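Non-structural protein 5 (Modoc virus, PDB 2WA2) probably methylates the viral RNA cap at guanine N7 and the ribose 2'-O through its methyltransferase domain, which binds the methyl donor S-adenosylmethionine. Local coordinates at residues A[66-71]-A[93-98]; A[80-85]-A[151-156]; A[87-92]-A[110-115]. The protein carries 4 engineered substitutions. One frame throughout, in Å; residues are numbered along the deposited sequence.

Interaction 1: residues A[66-71]-A[93-98]. Engineered in segment 93-98: Ser95 (natural residue Gly). With SAM (S-adenosylmethionine), chain C.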
loop_
_atom_site.group_PDB
_atom_site.type_symbol
_atom_site.label_atom_id
_atom_site.label_comp_id
_atom_site.label_asym_id
_atom_site.label_seq_id
_atom_site.Cartn_x
_atom_site.Cartn_y
_atom_site.Cartn_z
ATOM N N ARG A 66 12.638 -1.125 3.797
ATOM C CA ARG A 66 11.443 -0.459 4.310
ATOM C C ARG A 66 10.195 -1.233 3.907
ATOM O O ARG A 66 9.303 -1.402 4.721
ATOM C CB ARG A 66 11.337 0.986 3.814
ATOM C CG ARG A 66 11.958 2.008 4.762
ATOM C CD ARG A 66 11.315 3.406 4.598
ATOM N NE ARG A 66 10.951 3.986 5.901
ATOM C CZ ARG A 66 11.807 4.589 6.730
ATOM N NH1 ARG A 66 13.094 4.708 6.405
ATOM N NH2 ARG A 66 11.383 5.082 7.889
ATOM N N GLY A 67 10.182 -1.726 2.661
ATOM C CA GLY A 67 9.061 -2.499 2.091
ATOM C C GLY A 67 8.853 -3.776 2.877
ATOM O O GLY A 67 7.730 -4.120 3.248
ATOM N N THR A 68 9.951 -4.472 3.148
ATOM C CA THR A 68 9.902 -5.700 3.928
ATOM C C THR A 68 9.323 -5.423 5.311
ATOM O O THR A 68 8.420 -6.127 5.755
ATOM C CB THR A 68 11.294 -6.332 4.062
ATOM O OG1 THR A 68 11.742 -6.736 2.762
ATOM C CG2 THR A 68 11.278 -7.559 4.978
ATOM N N ALA A 69 9.842 -4.389 5.975
ATOM C CA ALA A 69 9.447 -4.112 7.345
ATOM C C ALA A 69 7.956 -3.804 7.423
ATOM O O ALA A 69 7.291 -4.224 8.353
ATOM C CB ALA A 69 10.272 -2.941 7.899
ATOM N N LYS A 70 7.437 -3.064 6.437
ATOM C CA LYS A 70 6.031 -2.669 6.441
ATOM C C LYS A 70 5.132 -3.872 6.241
ATOM O O LYS A 70 4.180 -4.040 6.994
ATOM C CB LYS A 70 5.747 -1.599 5.379
ATOM C CG LYS A 70 6.241 -0.202 5.784
ATOM C CD LYS A 70 6.352 0.788 4.603
ATOM C CE LYS A 70 5.064 0.978 3.846
ATOM N NZ LYS A 70 5.285 1.916 2.668
ATOM N N LEU A 71 5.445 -4.724 5.262
ATOM C CA LEU A 71 4.574 -5.898 5.014
ATOM C C LEU A 71 4.667 -6.838 6.205
ATOM O O LEU A 71 3.658 -7.405 6.602
ATOM C CB LEU A 71 4.940 -6.649 3.738
ATOM C CG LEU A 71 4.027 -7.821 3.359
ATOM C CD1 LEU A 71 2.562 -7.399 3.338
ATOM C CD2 LEU A 71 4.460 -8.480 2.044
ATOM N N ARG A 93 11.377 -3.361 -6.751
ATOM C CA ARG A 93 12.548 -4.207 -6.438
ATOM C C ARG A 93 12.132 -5.600 -5.969
ATOM O O ARG A 93 12.878 -6.555 -6.102
ATOM C CB ARG A 93 13.462 -3.545 -5.416
ATOM C CG ARG A 93 14.010 -2.227 -5.906
ATOM C CD ARG A 93 15.008 -1.564 -4.929
ATOM N NE ARG A 93 15.293 -0.181 -5.331
ATOM C CZ ARG A 93 16.143 0.632 -4.703
ATOM N NH1 ARG A 93 16.809 0.212 -3.630
ATOM N NH2 ARG A 93 16.326 1.875 -5.142
ATOM N N GLY A 94 10.931 -5.723 -5.420
ATOM C CA GLY A 94 10.429 -7.049 -5.078
ATOM C C GLY A 94 10.531 -7.485 -3.615
ATOM O O GLY A 94 10.447 -8.683 -3.338
ATOM N N SER A 95 10.667 -6.539 -2.689
ATOM C CA SER A 95 10.780 -6.870 -1.251
ATOM C C SER A 95 9.549 -7.578 -0.733
ATOM O O SER A 95 9.667 -8.516 0.041
ATOM C CB SER A 95 11.059 -5.626 -0.389
ATOM O OG SER A 95 12.423 -5.258 -0.473
ATOM N N TRP A 96 8.361 -7.140 -1.153
ATOM C CA TRP A 96 7.128 -7.822 -0.717
ATOM C C TRP A 96 7.078 -9.259 -1.230
ATOM O O TRP A 96 6.578 -10.143 -0.557
ATOM C CB TRP A 96 5.878 -7.059 -1.196
ATOM C CG TRP A 96 5.493 -5.850 -0.306
ATOM C CD1 TRP A 96 6.308 -5.159 0.557
ATOM C CD2 TRP A 96 4.198 -5.240 -0.207
ATOM N NE1 TRP A 96 5.590 -4.155 1.190
ATOM C CE2 TRP A 96 4.300 -4.179 0.734
ATOM C CE3 TRP A 96 2.952 -5.488 -0.819
ATOM C CZ2 TRP A 96 3.206 -3.385 1.087
ATOM C CZ3 TRP A 96 1.846 -4.685 -0.461
ATOM C CH2 TRP A 96 1.992 -3.647 0.475
ATOM N N SER A 97 7.571 -9.479 -2.444
ATOM C CA SER A 97 7.518 -10.793 -3.071
ATOM C C SER A 97 8.430 -11.778 -2.338
ATOM O O SER A 97 8.048 -12.924 -2.104
ATOM C CB SER A 97 7.909 -10.672 -4.543
ATOM O OG SER A 97 6.803 -10.159 -5.268
ATOM N N TYR A 98 9.614 -11.309 -1.964
ATOM C CA TYR A 98 10.584 -12.103 -1.207
ATOM C C TYR A 98 10.082 -12.327 0.204
ATOM O O TYR A 98 10.291 -13.397 0.779
ATOM C CB TYR A 98 11.955 -11.438 -1.204
ATOM C CG TYR A 98 12.715 -11.657 -2.492
ATOM C CD1 TYR A 98 13.187 -12.930 -2.837
ATOM C CD2 TYR A 98 12.954 -10.607 -3.369
ATOM C CE1 TYR A 98 13.861 -13.147 -4.039
ATOM C CE2 TYR A 98 13.655 -10.814 -4.563
ATOM C CZ TYR A 98 14.088 -12.079 -4.891
ATOM O OH TYR A 98 14.756 -12.276 -6.075
HETATM N N SAM C . 6.440 -3.277 -2.389
HETATM C CA SAM C . 7.662 -2.714 -3.054
HETATM C C SAM C . 8.929 -3.317 -2.438
HETATM O O SAM C . 8.844 -3.930 -1.367
HETATM O OXT SAM C . 10.055 -3.205 -2.958
HETATM C CB SAM C . 7.693 -1.193 -2.912
HETATM C CG SAM C . 6.637 -0.477 -3.745
HETATM S SD SAM C . 7.302 -0.256 -5.403
HETATM C CE SAM C . 8.176 1.322 -5.143
HETATM C "C5'" SAM C . 5.890 0.398 -6.318
HETATM C "C4'" SAM C . 6.150 0.063 -7.787
HETATM O "O4'" SAM C . 4.970 0.060 -8.548
HETATM C "C3'" SAM C . 7.068 1.090 -8.445
HETATM O "O3'" SAM C . 8.317 0.472 -8.633
HETATM C "C2'" SAM C . 6.427 1.412 -9.783
HETATM O "O2'" SAM C . 7.377 1.287 -10.812
HETATM C "C1'" SAM C . 5.347 0.331 -9.884
HETATM N N9 SAM C . 4.198 0.742 -10.682
HETATM C C8 SAM C . 3.566 1.964 -10.650
HETATM N N7 SAM C . 2.546 1.944 -11.514
HETATM C C5 SAM C . 2.540 0.716 -12.101
HETATM C C6 SAM C . 1.713 0.145 -13.070
HETATM N N6 SAM C . 0.722 0.816 -13.629
HETATM N N1 SAM C . 1.944 -1.164 -13.447
HETATM C C2 SAM C . 2.974 -1.887 -12.904
HETATM N N3 SAM C . 3.805 -1.341 -11.946
HETATM C C4 SAM C . 3.570 -0.045 -11.576
HETATM O O HOH W 1 11.813 -9.058 1.503
#
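Helix 66-76 and the first turn of helix 95-101 come nearest at Thr68 and Ser95, whose CA atoms lie 5.4 Å apart. The contact is carried by the Trp96 indole, held between protein and ligand. Leu71 lays its CB over one face, 3.8 Å from the centroid of the five-membered ring, a CH-pi contact. With CG anti to the backbone N (chi1 -176°), Leu71 reaches toward the indole, and its CD2 lies 3.7 Å from Trp96 CG. Above the opposite face sits the amino N of SAM. At the ring edge, Trp96 NE1 donates a weak, bent bond to Gly67 O (3.0 Å, N-H...O angle 121°), a carbonyl already used by Leu71 N in the helix. Where Thr68 meets Ser95, a water bridges Thr68 OG1 and Ser95 O, donating to the carbonyl. The engineered Ser95 hydrogen-bonds through OG to Ser65. The SAM carboxylate receives weak bonds from Ser95 N to OXT (3.4 Å) and Trp96 N to O (3.3 Å), while Gly67, lacking a side chain, brings its CA close to the same O. A carboxylate met by the amino end of a helix after a glycine-bearing loop is characteristic of the SAM site in Rossmann-like methyltransferases.

Interaction 2: residues A[80-85]-A[151-156]; sequences VELKGT and TVLCDI. Engineered in segment 80-85: Thr85 (natural residue Ser). With SAM (S-adenosylmethionine), chain C.
Thr151 is where the loop 80-85 takes hold of strand 151-154, and polar bonds come first. Its hydroxyl donates to Lys83 O (OG1 to O 2.9 Å), arriving in the carbonyl plane on a lone pair, with a C=O...OG1 angle of 124°. A chi1 of -47° sets OG1 opposite the carbonyl carbon and thereby turns it to the loop. The backbone adds a second bond from Thr151 N to Thr85 O (3.2 Å), the donor tilted 27° from the carbonyl plane. Between these two acceptors lies Gly84, at positive phi; the chain turns its corner at Thr85, and both carbonyls face the beginning of the strand. Thr85, an engineered residue, sends its OG1 elsewhere, to Glu108, and Lys83 NZ makes a weak bond to Asp150 O.

Apolar packing continues on the same side of the strand. Leu82 CD2 fits against Thr151 CG2 at 3.9 Å and Leu153 CD2 at 3.8 Å, crossing both side chains at about a right angle. Val80 CG2 adds a looser touch on Thr151 CG2 at 4.0 Å.

Ligand contacts belong to the far end of the segment. Asp155 OD2 accepts a hydrogen bond from the SAM amino N (2.8 Å), consistent with a protonated amino group, and Asp155 OD1 is held by Tyr230. Ile156 lays CD1 over one face of the adenine, 3.8 Å from SAM C5. Cofactor binding at the carboxyl end of a parallel strand is characteristic of Rossmann-like methyltransferases.

In the fold, strand 151-154 runs between the parallel neighbours 86-89 and 188-193. Val80 and Leu153 both reach Cys190 of the latter, Leu82 meets Gln103 beyond helix 95-101, and Val152 and Cys154, facing the other way, rest on helix 163-183.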
loop_
_atom_site.group_PDB
_atom_site.type_symbol
_atom_site.label_atom_id
_atom_site.label_comp_id
_atom_site.label_asym_id
_atom_site.label_seq_id
_atom_site.Cartn_x
_atom_site.Cartn_y
_atom_site.Cartn_z
ATOM N N VAL A 80 -3.145 -9.376 6.984
ATOM C CA VAL A 80 -3.290 -10.130 5.734
ATOM C C VAL A 80 -2.740 -11.539 5.876
ATOM O O VAL A 80 -1.612 -11.724 6.345
ATOM C CB VAL A 80 -2.585 -9.400 4.519
ATOM C CG1 VAL A 80 -1.065 -9.248 4.757
ATOM C CG2 VAL A 80 -2.870 -10.127 3.199
ATOM N N GLU A 81 -3.534 -12.519 5.452
ATOM C CA GLU A 81 -3.098 -13.911 5.413
ATOM C C GLU A 81 -2.377 -14.170 4.093
ATOM O O GLU A 81 -2.987 -14.173 3.031
ATOM C CB GLU A 81 -4.292 -14.861 5.597
ATOM C CG GLU A 81 -3.930 -16.385 5.508
ATOM C CD GLU A 81 -3.053 -16.908 6.681
ATOM O OE1 GLU A 81 -2.950 -16.250 7.761
ATOM O OE2 GLU A 81 -2.476 -18.011 6.508
ATOM N N LEU A 82 -1.071 -14.361 4.178
ATOM C CA LEU A 82 -0.258 -14.601 2.996
ATOM C C LEU A 82 -0.361 -16.103 2.692
ATOM O O LEU A 82 0.086 -16.927 3.474
ATOM C CB LEU A 82 1.181 -14.107 3.240
ATOM C CG LEU A 82 1.353 -12.588 3.434
ATOM C CD1 LEU A 82 2.766 -12.220 3.835
ATOM C CD2 LEU A 82 0.914 -11.762 2.214
ATOM N N LYS A 83 -0.999 -16.461 1.581
ATOM C CA LYS A 83 -1.260 -17.886 1.302
ATOM C C LYS A 83 -1.492 -18.224 -0.161
ATOM O O LYS A 83 -1.957 -17.384 -0.952
ATOM C CB LYS A 83 -2.464 -18.383 2.129
ATOM C CG LYS A 83 -3.780 -17.803 1.684
ATOM C CD LYS A 83 -4.966 -18.512 2.312
ATOM C CE LYS A 83 -6.192 -17.636 2.278
ATOM N NZ LYS A 83 -6.742 -17.448 0.891
ATOM N N GLY A 84 -1.190 -19.483 -0.508
ATOM C CA GLY A 84 -1.477 -19.994 -1.853
ATOM C C GLY A 84 -0.744 -19.215 -2.926
ATOM O O GLY A 84 0.450 -18.965 -2.794
ATOM N N THR A 85 -1.476 -18.881 -3.991
ATOM C CA THR A 85 -1.015 -18.028 -5.080
ATOM C C THR A 85 -1.123 -16.536 -4.661
ATOM O O THR A 85 -2.221 -15.983 -4.494
ATOM C CB THR A 85 -1.804 -18.306 -6.359
ATOM O OG1 THR A 85 -1.647 -19.695 -6.700
ATOM C CG2 THR A 85 -1.308 -17.395 -7.550
ATOM N N THR A 151 -4.173 -14.438 -2.557
ATOM C CA THR A 151 -3.741 -13.234 -1.852
ATOM C C THR A 151 -3.382 -12.175 -2.899
ATOM O O THR A 151 -2.594 -12.438 -3.803
ATOM C CB THR A 151 -2.477 -13.473 -1.011
ATOM O OG1 THR A 151 -2.595 -14.681 -0.244
ATOM C CG2 THR A 151 -2.213 -12.296 -0.110
ATOM N N VAL A 152 -3.969 -10.990 -2.769
ATOM C CA VAL A 152 -3.653 -9.889 -3.692
ATOM C C VAL A 152 -2.899 -8.790 -2.949
ATOM O O VAL A 152 -3.446 -8.165 -2.038
ATOM C CB VAL A 152 -4.919 -9.347 -4.340
ATOM C CG1 VAL A 152 -4.608 -8.093 -5.187
ATOM C CG2 VAL A 152 -5.612 -10.447 -5.124
ATOM N N LEU A 153 -1.647 -8.570 -3.337
ATOM C CA LEU A 153 -0.802 -7.522 -2.743
ATOM C C LEU A 153 -0.622 -6.423 -3.757
ATOM O O LEU A 153 -0.431 -6.695 -4.933
ATOM C CB LEU A 153 0.597 -8.060 -2.363
ATOM C CG LEU A 153 0.641 -9.225 -1.363
ATOM C CD1 LEU A 153 2.094 -9.571 -1.033
ATOM C CD2 LEU A 153 -0.166 -8.915 -0.074
ATOM N N CYS A 154 -0.632 -5.166 -3.307
ATOM C CA CYS A 154 -0.347 -4.084 -4.249
ATOM C C CYS A 154 0.227 -2.912 -3.488
ATOM O O CYS A 154 -0.384 -2.444 -2.529
ATOM C CB CYS A 154 -1.620 -3.652 -4.955
ATOM S SG CYS A 154 -1.405 -2.352 -6.215
ATOM N N ASP A 155 1.403 -2.471 -3.895
ATOM C CA ASP A 155 2.073 -1.396 -3.170
ATOM C C ASP A 155 2.384 -0.244 -4.136
ATOM O O ASP A 155 3.445 0.372 -4.073
ATOM C CB ASP A 155 3.325 -1.954 -2.485
ATOM C CG ASP A 155 3.893 -1.041 -1.387
ATOM O OD1 ASP A 155 3.150 -0.257 -0.766
ATOM O OD2 ASP A 155 5.097 -1.143 -1.116
ATOM N N ILE A 156 1.436 0.047 -5.021
ATOM C CA ILE A 156 1.585 1.153 -5.972
ATOM C C ILE A 156 1.135 2.488 -5.348
ATOM O O ILE A 156 0.107 2.552 -4.680
ATOM C CB ILE A 156 0.778 0.868 -7.263
ATOM C CG1 ILE A 156 1.353 -0.354 -7.989
ATOM C CG2 ILE A 156 0.749 2.072 -8.204
ATOM C CD1 ILE A 156 0.542 -0.724 -9.177
HETATM N N SAM C . 6.440 -3.277 -2.389
HETATM C CA SAM C . 7.662 -2.714 -3.054
HETATM C C SAM C . 8.929 -3.317 -2.438
HETATM O O SAM C . 8.844 -3.930 -1.367
HETATM O OXT SAM C . 10.055 -3.205 -2.958
HETATM C CB SAM C . 7.693 -1.193 -2.912
HETATM C CG SAM C . 6.637 -0.477 -3.745
HETATM S SD SAM C . 7.302 -0.256 -5.403
HETATM C CE SAM C . 8.176 1.322 -5.143
HETATM C "C5'" SAM C . 5.890 0.398 -6.318
HETATM C "C4'" SAM C . 6.150 0.063 -7.787
HETATM O "O4'" SAM C . 4.970 0.060 -8.548
HETATM C "C3'" SAM C . 7.068 1.090 -8.445
HETATM O "O3'" SAM C . 8.317 0.472 -8.633
HETATM C "C2'" SAM C . 6.427 1.412 -9.783
HETATM O "O2'" SAM C . 7.377 1.287 -10.812
HETATM C "C1'" SAM C . 5.347 0.331 -9.884
HETATM N N9 SAM C . 4.198 0.742 -10.682
HETATM C C8 SAM C . 3.566 1.964 -10.650
HETATM N N7 SAM C . 2.546 1.944 -11.514
HETATM C C5 SAM C . 2.540 0.716 -12.101
HETATM C C6 SAM C . 1.713 0.145 -13.070
HETATM N N6 SAM C . 0.722 0.816 -13.629
HETATM N N1 SAM C . 1.944 -1.164 -13.447
HETATM C C2 SAM C . 2.974 -1.887 -12.904
HETATM N N3 SAM C . 3.805 -1.341 -11.946
HETATM C C4 SAM C . 3.570 -0.045 -11.576
#

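Interaction 3: residues A[87-92]-A[110-115]. With SAM (S-adenosylmethionine), chain C.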
loop_
_atom_site.group_PDB
_atom_site.type_symbol
_atom_site.label_atom_id
_atom_site.label_comp_id
_atom_site.label_asym_id
_atom_site.label_seq_id
_atom_site.Cartn_x
_atom_site.Cartn_y
_atom_site.Cartn_z
ATOM N N VAL A 87 -0.304 -12.695 -5.658
ATOM C CA VAL A 87 0.102 -11.718 -6.676
ATOM C C VAL A 87 0.686 -10.489 -6.001
ATOM O O VAL A 87 0.216 -10.059 -4.941
ATOM C CB VAL A 87 -1.010 -11.327 -7.703
ATOM C CG1 VAL A 87 -1.267 -12.463 -8.664
ATOM C CG2 VAL A 87 -2.302 -10.850 -7.039
ATOM N N ASP A 88 1.761 -9.973 -6.584
ATOM C CA ASP A 88 2.375 -8.767 -6.076
ATOM C C ASP A 88 2.360 -7.765 -7.222
ATOM O O ASP A 88 3.188 -7.822 -8.138
ATOM C CB ASP A 88 3.779 -9.053 -5.540
ATOM C CG ASP A 88 4.432 -7.824 -4.899
ATOM O OD1 ASP A 88 3.735 -6.804 -4.715
ATOM O OD2 ASP A 88 5.650 -7.859 -4.636
ATOM N N LEU A 89 1.358 -6.893 -7.196
ATOM C CA LEU A 89 1.174 -5.880 -8.220
ATOM C C LEU A 89 1.968 -4.623 -7.910
ATOM O O LEU A 89 1.830 -4.033 -6.824
ATOM C CB LEU A 89 -0.316 -5.574 -8.409
ATOM C CG LEU A 89 -1.151 -6.840 -8.697
ATOM C CD1 LEU A 89 -2.613 -6.540 -8.577
ATOM C CD2 LEU A 89 -0.832 -7.482 -10.087
ATOM N N GLY A 90 2.823 -4.217 -8.850
ATOM C CA GLY A 90 3.714 -3.081 -8.606
ATOM C C GLY A 90 4.832 -3.510 -7.674
ATOM O O GLY A 90 5.024 -2.933 -6.618
ATOM N N CYS A 91 5.547 -4.563 -8.049
ATOM C CA CYS A 91 6.501 -5.163 -7.124
ATOM C C CYS A 91 7.790 -4.354 -6.971
ATOM O O CYS A 91 8.520 -4.509 -5.968
ATOM C CB CYS A 91 6.774 -6.635 -7.518
ATOM S SG CYS A 91 7.827 -6.835 -8.981
ATOM N N GLY A 92 8.079 -3.482 -7.939
ATOM C CA GLY A 92 9.343 -2.745 -7.923
ATOM C C GLY A 92 10.519 -3.683 -7.723
ATOM O O GLY A 92 10.628 -4.719 -8.415
ATOM N N LYS A 110 3.561 -14.477 -7.962
ATOM C CA LYS A 110 3.581 -13.919 -9.273
ATOM C C LYS A 110 3.645 -12.389 -9.096
ATOM O O LYS A 110 2.671 -11.738 -8.642
ATOM C CB LYS A 110 2.330 -14.366 -10.021
ATOM C CG LYS A 110 2.234 -15.904 -10.174
ATOM C CD LYS A 110 1.059 -16.229 -11.084
ATOM C CE LYS A 110 0.880 -17.719 -11.329
ATOM N NZ LYS A 110 -0.362 -17.938 -12.191
ATOM N N ALA A 111 4.804 -11.843 -9.448
ATOM C CA ALA A 111 5.181 -10.449 -9.205
ATOM C C ALA A 111 5.280 -9.654 -10.526
ATOM O O ALA A 111 5.827 -10.144 -11.522
ATOM C CB ALA A 111 6.514 -10.420 -8.449
ATOM N N TYR A 112 4.716 -8.452 -10.536
ATOM C CA TYR A 112 4.583 -7.648 -11.758
ATOM C C TYR A 112 4.955 -6.199 -11.503
ATOM O O TYR A 112 4.543 -5.618 -10.492
ATOM C CB TYR A 112 3.135 -7.738 -12.296
ATOM C CG TYR A 112 2.717 -9.148 -12.607
ATOM C CD1 TYR A 112 2.987 -9.713 -13.859
ATOM C CD2 TYR A 112 2.085 -9.943 -11.637
ATOM C CE1 TYR A 112 2.618 -11.037 -14.141
ATOM C CE2 TYR A 112 1.702 -11.277 -11.916
ATOM C CZ TYR A 112 1.980 -11.802 -13.158
ATOM O OH TYR A 112 1.620 -13.103 -13.454
ATOM N N THR A 113 5.725 -5.599 -12.417
ATOM C CA THR A 113 6.037 -4.183 -12.272
ATOM C C THR A 113 6.387 -3.553 -13.625
ATOM O O THR A 113 6.737 -4.263 -14.581
ATOM C CB THR A 113 7.148 -3.974 -11.199
ATOM O OG1 THR A 113 7.050 -2.654 -10.640
ATOM C CG2 THR A 113 8.546 -4.279 -11.745
ATOM N N LEU A 114 6.245 -2.239 -13.710
ATOM C CA LEU A 114 6.527 -1.504 -14.938
ATOM C C LEU A 114 7.991 -1.675 -15.359
ATOM O O LEU A 114 8.264 -2.107 -16.468
ATOM C CB LEU A 114 6.247 -0.032 -14.738
ATOM C CG LEU A 114 4.918 0.579 -15.136
ATOM C CD1 LEU A 114 5.135 2.073 -15.047
ATOM C CD2 LEU A 114 4.485 0.189 -16.559
ATOM N N GLY A 115 8.920 -1.304 -14.472
ATOM C CA GLY A 115 10.344 -1.569 -14.678
ATOM C C GLY A 115 10.887 -0.815 -15.882
ATOM O O GLY A 115 11.951 -1.148 -16.391
HETATM N N SAM C . 6.440 -3.277 -2.389
HETATM C CA SAM C . 7.662 -2.714 -3.054
HETATM C C SAM C . 8.929 -3.317 -2.438
HETATM O O SAM C . 8.844 -3.930 -1.367
HETATM O OXT SAM C . 10.055 -3.205 -2.958
HETATM C CB SAM C . 7.693 -1.193 -2.912
HETATM C CG SAM C . 6.637 -0.477 -3.745
HETATM S SD SAM C . 7.302 -0.256 -5.403
HETATM C CE SAM C . 8.176 1.322 -5.143
HETATM C "C5'" SAM C . 5.890 0.398 -6.318
HETATM C "C4'" SAM C . 6.150 0.063 -7.787
HETATM O "O4'" SAM C . 4.970 0.060 -8.548
HETATM C "C3'" SAM C . 7.068 1.090 -8.445
HETATM O "O3'" SAM C . 8.317 0.472 -8.633
HETATM C "C2'" SAM C . 6.427 1.412 -9.783
HETATM O "O2'" SAM C . 7.377 1.287 -10.812
HETATM C "C1'" SAM C . 5.347 0.331 -9.884
HETATM N N9 SAM C . 4.198 0.742 -10.682
HETATM C C8 SAM C . 3.566 1.964 -10.650
HETATM N N7 SAM C . 2.546 1.944 -11.514
HETATM C C5 SAM C . 2.540 0.716 -12.101
HETATM C C6 SAM C . 1.713 0.145 -13.070
HETATM N N6 SAM C . 0.722 0.816 -13.629
HETATM N N1 SAM C . 1.944 -1.164 -13.447
HETATM C C2 SAM C . 2.974 -1.887 -12.904
HETATM N N3 SAM C . 3.805 -1.341 -11.946
HETATM C C4 SAM C . 3.570 -0.045 -11.576
#
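The ring of Tyr112 is approached obliquely by Leu89, whose CD2 comes to 4.1 Å from Tyr112 CD2; Val141 and Phe147 also touch this side chain. A second flat group, the adenine of SAM, has Leu114 over one face, with CG 3.8 Å from C6, while Leu114 N comes near adenine N3 from above the same face.

The strands behind these groups are parallel, 7° apart in direction with axes 4.7 Å from each other. Asp88 uses both of its backbone polar atoms: N donates to Lys110 O (2.9 Å), and O receives Tyr112 N (2.9 Å) nearly straight on. Where the strand gives way to the glycine-rich turn, Tyr112 O is gripped twice, by Cys91 N (2.8 Å), 37° out of the carbonyl plane, and weakly by Gly90 N. Thr113 extends the pairing through its side chain: OG1, placed opposite the backbone N (chi1 -155°), takes a weak bond from Gly92 N (3.0 Å) and borders the SAM ribose at C1'. Cys91 SG wedges against Thr113 CB (3.7 Å) and Ala111 CB. Gly90 and Gly92 both have positive phi and bring their bare CA atoms to the ribose, at O4' and O3'.

This is the first beta-alpha-beta unit of the Rossmann-like sheet, strand 86-89, helix 95-101 and strand 106-112. Strand 151-154 flanks 86-89 and strand 133-136 flanks 106-112. Val87 and Leu89 pack against Trp180 of helix 163-183, whereas Asp88 and Ala111 face the opposite way, toward helix 95-101.

The three contacts surround different parts of one SAM molecule: interaction 1 the carboxylate, interaction 2 the amino group and one face of the adenine, interaction 3 the ribose and the other face. Ile156 and Leu114, from interactions 2 and 3, thus sandwich the base. The contact centres lie about 11 to 12 Å apart; polar pairs join interaction 3 to both others, and packing joins 1 to 2. A hydrogen bond between Ser97 OG and Asp88 OD2 (2.6 Å) ties helix 95-101 to the sheet. Backbone pairing links 2 and 3, with Leu153 N 2.9 Å from Val87 O. Trp96 CZ2 lies 3.5 Å from Asp155 CG, so the indole borders the carboxylate that binds the SAM amino group.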